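Local structure of alpha-fucosidase (Bifidobacterium bifidum, 2EAB) at residues S328-R333 against G438-P443; Y378-T383 against G771-V776; L817-R820 against T824-T827. The protein probably hydrolyses the alpha-1,2 linkages of L-fucose in glycans, this chain being the calcium-binding catalytic part of a longer, probably membrane-bound protein. All coordinates share one frame; numbering follows the deposited sequence.

Contact 1: residues S328-R333 against G438-P443; sequences SAIYDR and GELAEP
Glu439 meets the guanidinium of Arg333 at its edge in a two-pronged salt bridge, the side chains coming from opposite directions. The NH1 prong is nearly straight: Arg333 NH1 donates to Glu439 OE1 over 2.9 Å with an angle of 178° at the hydrogen. OE1 lies in the guanidinium plane and is met on its syn side, slightly out of the carboxylate plane. The second prong is shorter but bent and weak, Arg333 NH2 to Glu439 OE2 at 2.7 Å, the two planes standing 46° apart. An extended arginine chain carries the charge across. Glu439 answers with CG wedged between its own backbone N and carbonyl carbon (chi1 67°) and a bend at chi2. The arginine has further acceptors: NH1 also bonds to Asn436 O, and NE makes a weak bond to Ala329 O on the last turns of helix 316-331. Both segments belong to the family 95 catalytic domain, an (alpha/alpha)6 barrel in this family, and the contact joins the end of that helix to the 3-10 turn leading into helix 442-450. Ile330 CG1 sits 4.2 Å above one guanidinium face, toward its rim, and 3.8 Å from Glu439 OE2. Beside the salt bridge, Ile330 CD1 packs on Leu440 CD2 at 4.2 Å. Within the turn, Ala441 N bonds to Gly438 O and Glu442 N to Glu439 O, while Leu440 O is taken by Ser387 OG.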
ATOM      1  N   SER A 328       6.785  16.547   9.520  1.00  9.74           N
ATOM      2  CA  SER A 328       6.817  16.120  10.918  1.00 10.35           C
ATOM      3  C   SER A 328       5.430  16.074  11.563  1.00 10.21           C
ATOM      4  O   SER A 328       5.203  15.273  12.468  1.00 10.27           O
ATOM      5  CB  SER A 328       7.785  16.972  11.748  1.00 10.55           C
ATOM      6  OG  SER A 328       7.330  18.304  11.871  1.00 12.38           O
ATOM      7  N   ALA A 329       4.509  16.915  11.095  1.00 10.07           N
ATOM      8  CA  ALA A 329       3.135  16.895  11.600  1.00 10.28           C
ATOM      9  C   ALA A 329       2.517  15.507  11.453  1.00 10.02           C
ATOM     10  O   ALA A 329       1.786  15.054  12.341  1.00 10.79           O
ATOM     11  CB  ALA A 329       2.283  17.932  10.897  1.00 10.85           C
ATOM     12  N   ILE A 330       2.813  14.834  10.343  1.00  9.34           N
ATOM     13  CA  ILE A 330       2.335  13.470  10.132  1.00  8.75           C
ATOM     14  C   ILE A 330       3.271  12.451  10.783  1.00  8.51           C
ATOM     15  O   ILE A 330       2.825  11.543  11.487  1.00  8.34           O
ATOM     16  CB  ILE A 330       2.182  13.132   8.629  1.00  8.97           C
ATOM     17  CG1 ILE A 330       1.253  14.136   7.939  1.00  9.94           C
ATOM     18  CG2 ILE A 330       1.669  11.701   8.454  1.00  8.29           C
ATOM     19  CD1 ILE A 330       1.402  14.177   6.425  1.00 11.75           C
ATOM     20  N   TYR A 331       4.571  12.599  10.542  1.00  8.39           N
ATOM     21  CA  TYR A 331       5.532  11.604  11.001  1.00  8.57           C
ATOM     22  C   TYR A 331       5.532  11.450  12.520  1.00  8.59           C
ATOM     23  O   TYR A 331       5.615  10.339  13.030  1.00  8.51           O
ATOM     24  CB  TYR A 331       6.942  11.921  10.492  1.00  8.85           C
ATOM     25  CG  TYR A 331       7.950  10.860  10.864  1.00  8.82           C
ATOM     26  CD1 TYR A 331       8.127   9.723  10.068  1.00  9.20           C
ATOM     27  CD2 TYR A 331       8.707  10.975  12.031  1.00  9.48           C
ATOM     28  CE1 TYR A 331       9.035   8.740  10.419  1.00  9.20           C
ATOM     29  CE2 TYR A 331       9.621   9.998  12.389  1.00  9.04           C
ATOM     30  CZ  TYR A 331       9.786   8.882  11.579  1.00  9.25           C
ATOM     31  OH  TYR A 331      10.683   7.896  11.915  1.00  9.71           O
ATOM     32  N   ASP A 332       5.446  12.568  13.237  1.00  8.53           N
ATOM     33  CA  ASP A 332       5.574  12.524  14.693  1.00  8.99           C
ATOM     34  C   ASP A 332       4.299  12.107  15.438  1.00  8.75           C
ATOM     35  O   ASP A 332       4.291  12.073  16.670  1.00  9.23           O
ATOM     36  CB  ASP A 332       6.148  13.843  15.233  1.00  9.66           C
ATOM     37  CG  ASP A 332       7.638  13.996  14.944  1.00 11.01           C
ATOM     38  OD1 ASP A 332       8.341  12.967  14.825  1.00 12.87           O
ATOM     39  OD2 ASP A 332       8.107  15.152  14.857  1.00 14.12           O
ATOM     40  N   ARG A 333       3.242  11.753  14.704  1.00  8.72           N
ATOM     41  CA  ARG A 333       1.992  11.307  15.333  1.00  8.79           C
ATOM     42  C   ARG A 333       2.158  10.005  16.108  1.00  8.79           C
ATOM     43  O   ARG A 333       1.451   9.774  17.090  1.00  8.84           O
ATOM     44  CB  ARG A 333       0.894  11.127  14.290  1.00  8.80           C
ATOM     45  CG  ARG A 333       0.402  12.414  13.675  1.00  8.92           C
ATOM     46  CD  ARG A 333      -0.531  12.106  12.535  1.00  9.15           C
ATOM     47  NE  ARG A 333      -1.018  13.311  11.875  1.00  9.65           N
ATOM     48  CZ  ARG A 333      -1.831  13.306  10.824  1.00 10.39           C
ATOM     49  NH1 ARG A 333      -2.258  12.160  10.308  1.00 10.03           N
ATOM     50  NH2 ARG A 333      -2.224  14.452  10.284  1.00 11.61           N
ATOM     51  N   GLY A 438      -4.330   8.664   8.089  1.00  6.67           N
ATOM     52  CA  GLY A 438      -5.586   8.420   7.373  1.00  7.17           C
ATOM     53  C   GLY A 438      -5.809   9.303   6.156  1.00  7.45           C
ATOM     54  O   GLY A 438      -6.341   8.847   5.138  1.00  7.48           O
ATOM     55  N   GLU A 439      -5.405  10.568   6.246  1.00  7.81           N
ATOM     56  CA  GLU A 439      -5.592  11.486   5.124  1.00  8.32           C
ATOM     57  C   GLU A 439      -4.818  11.044   3.881  1.00  7.42           C
ATOM     58  O   GLU A 439      -5.166  11.412   2.756  1.00  7.59           O
ATOM     59  CB  GLU A 439      -5.212  12.916   5.516  1.00  9.70           C
ATOM     60  CG  GLU A 439      -3.741  13.128   5.798  1.00 12.90           C
ATOM     61  CD  GLU A 439      -3.378  13.044   7.264  1.00 15.52           C
ATOM     62  OE1 GLU A 439      -3.957  12.212   8.001  1.00 12.94           O
ATOM     63  OE2 GLU A 439      -2.500  13.831   7.682  1.00 18.95           O
ATOM     64  N   LEU A 440      -3.775  10.245   4.091  1.00  6.73           N
ATOM     65  CA  LEU A 440      -2.913   9.813   3.000  1.00  6.75           C
ATOM     66  C   LEU A 440      -3.535   8.684   2.176  1.00  6.40           C
ATOM     67  O   LEU A 440      -2.983   8.286   1.150  1.00  6.63           O
ATOM     68  CB  LEU A 440      -1.522   9.442   3.517  1.00  7.05           C
ATOM     69  CG  LEU A 440      -0.801  10.506   4.355  1.00  7.77           C
ATOM     70  CD1 LEU A 440       0.662  10.152   4.522  1.00  8.28           C
ATOM     71  CD2 LEU A 440      -0.935  11.900   3.767  1.00  8.42           C
ATOM     72  N   ALA A 441      -4.697   8.189   2.604  1.00  6.56           N
ATOM     73  CA  ALA A 441      -5.469   7.237   1.809  1.00  6.54           C
ATOM     74  C   ALA A 441      -6.251   7.913   0.688  1.00  6.38           C
ATOM     75  O   ALA A 441      -6.770   7.233  -0.198  1.00  6.15           O
ATOM     76  CB  ALA A 441      -6.418   6.458   2.698  1.00  7.21           C
ATOM     77  N   GLU A 442      -6.349   9.241   0.719  1.00  6.52           N
ATOM     78  CA  GLU A 442      -7.165   9.958  -0.263  1.00  6.82           C
ATOM     79  C   GLU A 442      -6.892   9.556  -1.723  1.00  6.45           C
ATOM     80  O   GLU A 442      -7.840   9.294  -2.463  1.00  6.33           O
ATOM     81  CB  GLU A 442      -7.060  11.479  -0.078  1.00  7.13           C
ATOM     82  CG  GLU A 442      -7.836  12.317  -1.111  1.00  8.66           C
ATOM     83  CD  GLU A 442      -9.322  11.978  -1.204  1.00  9.39           C
ATOM     84  OE1 GLU A 442      -9.933  11.592  -0.181  1.00 10.40           O
ATOM     85  OE2 GLU A 442      -9.884  12.121  -2.313  1.00 11.57           O
ATOM     86  N   PRO A 443      -5.614   9.512  -2.153  1.00  6.22           N
ATOM     87  CA  PRO A 443      -5.402   9.110  -3.551  1.00  6.48           C
ATOM     88  C   PRO A 443      -5.877   7.692  -3.880  1.00  6.22           C
ATOM     89  O   PRO A 443      -6.224   7.431  -5.030  1.00  6.07           O
ATOM     90  CB  PRO A 443      -3.887   9.254  -3.749  1.00  7.19           C
ATOM     91  CG  PRO A 443      -3.316   9.254  -2.389  1.00  7.21           C
ATOM     92  CD  PRO A 443      -4.345   9.883  -1.498  1.00  6.52           C
TER

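Contact 2: residues Y378-T383 against G771-V776; sequences YGRYLT and GNTSGV
Gly379 is met directly by Thr773: OG1 of Thr773 lies only 3.1 Å from Gly379 CA, and the two alpha carbons are 5.5 Å apart. No room remains on this side of the glycine for a beta carbon, which would fall 1.8 Å from that hydroxyl. Thr773 OG1 sits beside its own backbone N (chi1 -59°) and bonds to Tyr376 O, one turn earlier on the facing helix, so the close approach also brings a polar link. Next comes Arg380, whose CG touches Thr773 CG2 at 3.8 Å, the side chains crossing at about a right angle. A bend at chi3 (70°) then leads the guanidinium off to three backbone carbonyls: NE to Ala435, NH1 to Tyr331 and NH2 to Ile330. This is helix-to-helix packing in the buried heart of the family 95 catalytic domain, between helices 365-386 and 767-780, the side-chain-free Gly379 letting Thr773 come this close. Leu382 extends the interface onto Asn769 and Phe770, and its CD1 lies 3.9 Å above one face of the Tyr378 ring, toward its rim. Thr383 closes the walk, its OG1 donating in the carbonyl plane to Gly379 O over 2.9 Å, while its side chain also touches Phe770 and Met437.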
ATOM      1  N   TYR A 378       9.955   3.366   8.877  1.00  7.46           N
ATOM      2  CA  TYR A 378      10.199   3.574   7.450  1.00  7.35           C
ATOM      3  C   TYR A 378       8.924   3.389   6.640  1.00  7.31           C
ATOM      4  O   TYR A 378       8.712   4.103   5.663  1.00  6.98           O
ATOM      5  CB  TYR A 378      11.251   2.589   6.956  1.00  7.63           C
ATOM      6  CG  TYR A 378      12.059   2.961   5.723  1.00  7.71           C
ATOM      7  CD1 TYR A 378      12.441   4.280   5.446  1.00  8.55           C
ATOM      8  CD2 TYR A 378      12.510   1.958   4.877  1.00  7.85           C
ATOM      9  CE1 TYR A 378      13.236   4.573   4.322  1.00  8.49           C
ATOM     10  CE2 TYR A 378      13.298   2.235   3.773  1.00  8.35           C
ATOM     11  CZ  TYR A 378      13.662   3.536   3.505  1.00  7.93           C
ATOM     12  OH  TYR A 378      14.468   3.792   2.420  1.00  9.09           O
ATOM     13  N   GLY A 379       8.081   2.436   7.034  1.00  7.00           N
ATOM     14  CA  GLY A 379       6.815   2.214   6.347  1.00  6.77           C
ATOM     15  C   GLY A 379       5.917   3.430   6.437  1.00  6.93           C
ATOM     16  O   GLY A 379       5.192   3.746   5.497  1.00  7.31           O
ATOM     17  N   ARG A 380       5.957   4.110   7.578  1.00  6.69           N
ATOM     18  CA  ARG A 380       5.216   5.352   7.734  1.00  6.80           C
ATOM     19  C   ARG A 380       5.846   6.443   6.871  1.00  6.69           C
ATOM     20  O   ARG A 380       5.154   7.111   6.108  1.00  6.87           O
ATOM     21  CB  ARG A 380       5.146   5.767   9.206  1.00  6.78           C
ATOM     22  CG  ARG A 380       4.385   4.768  10.076  1.00  6.47           C
ATOM     23  CD  ARG A 380       4.116   5.279  11.483  1.00  6.85           C
ATOM     24  NE  ARG A 380       3.128   6.351  11.505  1.00  6.73           N
ATOM     25  CZ  ARG A 380       3.418   7.644  11.626  1.00  6.58           C
ATOM     26  NH1 ARG A 380       4.679   8.053  11.737  1.00  7.23           N
ATOM     27  NH2 ARG A 380       2.440   8.532  11.651  1.00  7.13           N
ATOM     28  N   TYR A 381       7.163   6.599   6.983  1.00  6.80           N
ATOM     29  CA  TYR A 381       7.913   7.552   6.172  1.00  6.89           C
ATOM     30  C   TYR A 381       7.604   7.406   4.677  1.00  6.65           C
ATOM     31  O   TYR A 381       7.356   8.396   3.986  1.00  6.96           O
ATOM     32  CB  TYR A 381       9.419   7.383   6.428  1.00  7.28           C
ATOM     33  CG  TYR A 381      10.260   8.205   5.489  1.00  7.08           C
ATOM     34  CD1 TYR A 381      10.547   9.535   5.768  1.00  7.69           C
ATOM     35  CD2 TYR A 381      10.738   7.661   4.296  1.00  6.99           C
ATOM     36  CE1 TYR A 381      11.303  10.301   4.891  1.00  7.63           C
ATOM     37  CE2 TYR A 381      11.488   8.417   3.411  1.00  7.51           C
ATOM     38  CZ  TYR A 381      11.767   9.734   3.715  1.00  7.91           C
ATOM     39  OH  TYR A 381      12.507  10.485   2.837  1.00  7.68           O
ATOM     40  N   LEU A 382       7.616   6.165   4.194  1.00  6.37           N
ATOM     41  CA  LEU A 382       7.447   5.888   2.770  1.00  6.53           C
ATOM     42  C   LEU A 382       6.038   6.206   2.294  1.00  6.60           C
ATOM     43  O   LEU A 382       5.844   6.525   1.118  1.00  6.75           O
ATOM     44  CB  LEU A 382       7.825   4.443   2.433  1.00  6.79           C
ATOM     45  CG  LEU A 382       9.318   4.109   2.538  1.00  6.47           C
ATOM     46  CD1 LEU A 382       9.507   2.606   2.447  1.00  8.01           C
ATOM     47  CD2 LEU A 382      10.151   4.835   1.469  1.00  7.26           C
ATOM     48  N   THR A 383       5.064   6.129   3.205  1.00  6.40           N
ATOM     49  CA  THR A 383       3.704   6.561   2.892  1.00  6.36           C
ATOM     50  C   THR A 383       3.680   8.073   2.653  1.00  6.48           C
ATOM     51  O   THR A 383       3.127   8.545   1.660  1.00  6.62           O
ATOM     52  CB  THR A 383       2.701   6.204   4.014  1.00  6.27           C
ATOM     53  OG1 THR A 383       2.769   4.807   4.315  1.00  6.54           O
ATOM     54  CG2 THR A 383       1.282   6.538   3.587  1.00  6.94           C
ATOM     55  N   GLY A 771       3.501  -3.547   4.661  1.00  6.25           N
ATOM     56  CA  GLY A 771       3.009  -4.724   5.375  1.00  6.52           C
ATOM     57  C   GLY A 771       3.658  -4.894   6.734  1.00  6.42           C
ATOM     58  O   GLY A 771       3.004  -5.295   7.697  1.00  6.29           O
ATOM     59  N   ASN A 772       4.945  -4.577   6.820  1.00  6.19           N
ATOM     60  CA  ASN A 772       5.662  -4.629   8.091  1.00  6.47           C
ATOM     61  C   ASN A 772       5.049  -3.664   9.111  1.00  6.35           C
ATOM     62  O   ASN A 772       4.717  -4.055  10.235  1.00  6.48           O
ATOM     63  CB  ASN A 772       7.153  -4.339   7.876  1.00  6.81           C
ATOM     64  CG  ASN A 772       7.929  -4.334   9.167  1.00  7.16           C
ATOM     65  OD1 ASN A 772       7.854  -3.375   9.935  1.00  7.68           O
ATOM     66  ND2 ASN A 772       8.673  -5.405   9.418  1.00  7.77           N
ATOM     67  N   THR A 773       4.880  -2.409   8.710  1.00  6.72           N
ATOM     68  CA  THR A 773       4.299  -1.389   9.584  1.00  6.83           C
ATOM     69  C   THR A 773       2.919  -1.828  10.059  1.00  6.07           C
ATOM     70  O   THR A 773       2.603  -1.737  11.247  1.00  6.11           O
ATOM     71  CB  THR A 773       4.228  -0.037   8.859  1.00  6.85           C
ATOM     72  OG1 THR A 773       5.554   0.335   8.464  1.00  7.11           O
ATOM     73  CG2 THR A 773       3.645   1.054   9.750  1.00  7.62           C
ATOM     74  N   SER A 774       2.104  -2.338   9.139  1.00  5.85           N
ATOM     75  CA  SER A 774       0.778  -2.812   9.501  1.00  6.23           C
ATOM     76  C   SER A 774       0.855  -3.967  10.490  1.00  6.38           C
ATOM     77  O   SER A 774       0.096  -4.008  11.460  1.00  6.23           O
ATOM     78  CB  SER A 774      -0.003  -3.248   8.264  1.00  6.66           C
ATOM     79  OG  SER A 774      -1.272  -3.756   8.632  1.00  7.17           O
ATOM     80  N   GLY A 775       1.772  -4.900  10.247  1.00  6.43           N
ATOM     81  CA  GLY A 775       1.899  -6.086  11.092  1.00  6.50           C
ATOM     82  C   GLY A 775       2.276  -5.749  12.523  1.00  6.47           C
ATOM     83  O   GLY A 775       1.728  -6.306  13.474  1.00  6.81           O
ATOM     84  N   VAL A 776       3.214  -4.822  12.681  1.00  6.40           N
ATOM     85  CA  VAL A 776       3.575  -4.336  14.009  1.00  7.01           C
ATOM     86  C   VAL A 776       2.367  -3.672  14.679  1.00  6.96           C
ATOM     87  O   VAL A 776       2.079  -3.937  15.852  1.00  7.03           O
ATOM     88  CB  VAL A 776       4.789  -3.390  13.962  1.00  7.17           C
ATOM     89  CG1 VAL A 776       5.056  -2.780  15.330  1.00  7.88           C
ATOM     90  CG2 VAL A 776       6.025  -4.141  13.473  1.00  7.88           C
TER

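Contact 3: residues L817-R820 against T824-T827; sequences LVAR and TVGT. With EDO (1,2-ethanediol), chain G.
Leu817 and Val825 form the antiparallel hydrogen-bonded pair of a beta hairpin, strands 812-819 and 823-830. Val825 N gives a good bond to Leu817 O at 2.7 Å, although the donor is tilted 31° from the carbonyl plane. The return bond, Leu817 N to Val825 O at 3.1 Å, is weak. The short segments are strongly splayed, at 123° between their directions. Val818 and Thr824 make the neighbouring non-hydrogen-bonded pair. Thr824 can be followed outward: its CA approaches Leu817 O at 3.3 Å in a CA-H...O contact, CB stays 3.9 Å from the same oxygen, and CG2, anti to the backbone N (chi1 -52° for OG1), closes on it to 3.5 Å. OG1 turns elsewhere, hydrogen-bonding to Asn842 OD1. Beyond the pair, Ala819 CB touches Val825 CG2 at 4.1 Å.

As strand 812-819 ends, the extended side chain of Arg820 reaches away from the strands to a 1,2-ethanediol, probably from the crystallisation liquor, where NH2 donates to O1 over 3.0 Å. NH2 is also salt-bridged to Glu517 and NE to Glu520, a residue that binds calcium in a structure of this protein, though no calcium occupies that site here. A leucine in place of Arg820 would probably leave Glu517 and Glu520 without this positive partner and the diol without one of its donors.

The hairpin belongs to the family 95 C-terminal beta domain. Leu817 and Val825 face Leu781, with Val825 also on Ile801, from the second sheet; strand 833-841 continues the sheet beside 823-830, strand 335-337 borders 812-819, and helix 507-520 supplies the two glutamates.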
ATOM      1  N   LEU A 817      -1.292   5.342  17.799  1.00  7.19           N
ATOM      2  CA  LEU A 817      -1.993   4.416  16.905  1.00  7.33           C
ATOM      3  C   LEU A 817      -3.471   4.774  16.864  1.00  7.18           C
ATOM      4  O   LEU A 817      -3.960   5.482  17.750  1.00  7.73           O
ATOM      5  CB  LEU A 817      -1.806   2.966  17.350  1.00  7.55           C
ATOM      6  CG  LEU A 817      -0.361   2.474  17.446  1.00  7.74           C
ATOM      7  CD1 LEU A 817      -0.337   0.993  17.781  1.00  9.34           C
ATOM      8  CD2 LEU A 817       0.430   2.741  16.160  1.00  8.89           C
ATOM      9  N   VAL A 818      -4.185   4.305  15.843  1.00  7.19           N
ATOM     10  CA  VAL A 818      -5.601   4.612  15.718  1.00  7.33           C
ATOM     11  C   VAL A 818      -6.395   3.320  15.638  1.00  7.06           C
ATOM     12  O   VAL A 818      -6.013   2.378  14.919  1.00  7.29           O
ATOM     13  CB  VAL A 818      -5.898   5.526  14.496  1.00  7.50           C
ATOM     14  CG1 VAL A 818      -7.347   5.989  14.514  1.00  7.70           C
ATOM     15  CG2 VAL A 818      -4.981   6.735  14.492  1.00  8.40           C
ATOM     16  N   ALA A 819      -7.487   3.285  16.402  1.00  6.59           N
ATOM     17  CA  ALA A 819      -8.444   2.189  16.390  1.00  6.85           C
ATOM     18  C   ALA A 819      -9.716   2.596  15.667  1.00  6.45           C
ATOM     19  O   ALA A 819     -10.101   3.772  15.650  1.00  6.45           O
ATOM     20  CB  ALA A 819      -8.769   1.764  17.812  1.00  7.11           C
ATOM     21  N   ARG A 820     -10.367   1.605  15.075  1.00  6.34           N
ATOM     22  CA  ARG A 820     -11.663   1.806  14.450  1.00  6.57           C
ATOM     23  C   ARG A 820     -12.646   2.450  15.436  1.00  6.37           C
ATOM     24  O   ARG A 820     -12.597   2.200  16.646  1.00  6.52           O
ATOM     25  CB  ARG A 820     -12.188   0.487  13.891  1.00  6.26           C
ATOM     26  CG  ARG A 820     -11.382   0.032  12.680  1.00  6.81           C
ATOM     27  CD  ARG A 820     -11.832  -1.327  12.189  1.00  6.52           C
ATOM     28  NE  ARG A 820     -10.971  -1.887  11.146  1.00  6.52           N
ATOM     29  CZ  ARG A 820      -9.851  -2.563  11.390  1.00  6.96           C
ATOM     30  NH1 ARG A 820      -9.439  -2.739  12.642  1.00  6.66           N
ATOM     31  NH2 ARG A 820      -9.144  -3.061  10.382  1.00  7.58           N
ATOM     32  N   THR A 824      -7.573   7.385  19.348  1.00  7.39           N
ATOM     33  CA  THR A 824      -6.113   7.345  19.337  1.00  7.90           C
ATOM     34  C   THR A 824      -5.660   6.567  20.564  1.00  7.81           C
ATOM     35  O   THR A 824      -6.197   6.762  21.662  1.00  8.62           O
ATOM     36  CB  THR A 824      -5.510   8.759  19.300  1.00  8.08           C
ATOM     37  OG1 THR A 824      -6.103   9.477  18.214  1.00 10.16           O
ATOM     38  CG2 THR A 824      -3.994   8.706  19.093  1.00  8.26           C
ATOM     39  N   VAL A 825      -4.696   5.674  20.370  1.00  7.75           N
ATOM     40  CA  VAL A 825      -4.324   4.699  21.380  1.00  8.30           C
ATOM     41  C   VAL A 825      -2.839   4.777  21.702  1.00  7.99           C
ATOM     42  O   VAL A 825      -1.990   4.726  20.804  1.00  8.09           O
ATOM     43  CB  VAL A 825      -4.650   3.256  20.918  1.00  8.46           C
ATOM     44  CG1 VAL A 825      -4.235   2.242  21.973  1.00 10.50           C
ATOM     45  CG2 VAL A 825      -6.131   3.104  20.583  1.00  9.03           C
ATOM     46  N   GLY A 826      -2.542   4.902  22.990  1.00  7.87           N
ATOM     47  CA  GLY A 826      -1.192   4.724  23.503  1.00  8.43           C
ATOM     48  C   GLY A 826      -1.237   3.639  24.558  1.00  8.80           C
ATOM     49  O   GLY A 826      -2.234   3.511  25.274  1.00  9.48           O
ATOM     50  N   THR A 827      -0.184   2.835  24.637  1.00  9.09           N
ATOM     51  CA  THR A 827      -0.092   1.814  25.673  1.00  9.96           C
ATOM     52  C   THR A 827       1.348   1.638  26.124  1.00  9.54           C
ATOM     53  O   THR A 827       2.284   1.728  25.323  1.00  9.30           O
ATOM     54  CB  THR A 827      -0.729   0.453  25.249  1.00 10.17           C
ATOM     55  OG1 THR A 827      -0.797  -0.433  26.377  1.00 12.18           O
ATOM     56  CG2 THR A 827       0.048  -0.226  24.141  1.00 12.09           C
TER
HETATM   57  C1  EDO G4807      -6.143  -4.564   9.031  1.00 42.74           C
HETATM   58  O1  EDO G4807      -6.525  -4.526  10.495  1.00 37.02           O
HETATM   59  C2  EDO G4807      -5.546  -3.140   8.702  1.00 43.60           C
HETATM   60  O2  EDO G4807      -6.572  -2.163   9.012  1.00 37.12           O

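Contacts 1 and 2 both lie in the catalytic domain, their centres 12 Å apart and their segments alternating along the chain. Arg380 of contact 2 joins them: its NH1 lies 2.8 Å from Tyr331 O and its NH2 3.0 Å from Ile330 O, while Thr383 CG2 packs 3.8 Å from Leu440 CD1. Contact 3, in the C-terminal domain, is centred about 15 Å from contact 1 and 16 Å from contact 2 and touches neither. The loop at Ser434-Asn436 bridges the three, bonding to Val818, Arg380 and Arg333. The bound calcium lies about 10 Å from the side chain of Leu440, near Ser386 on the helix of contact 2; the 1,2-ethanediol is held from contact 3 by Arg820.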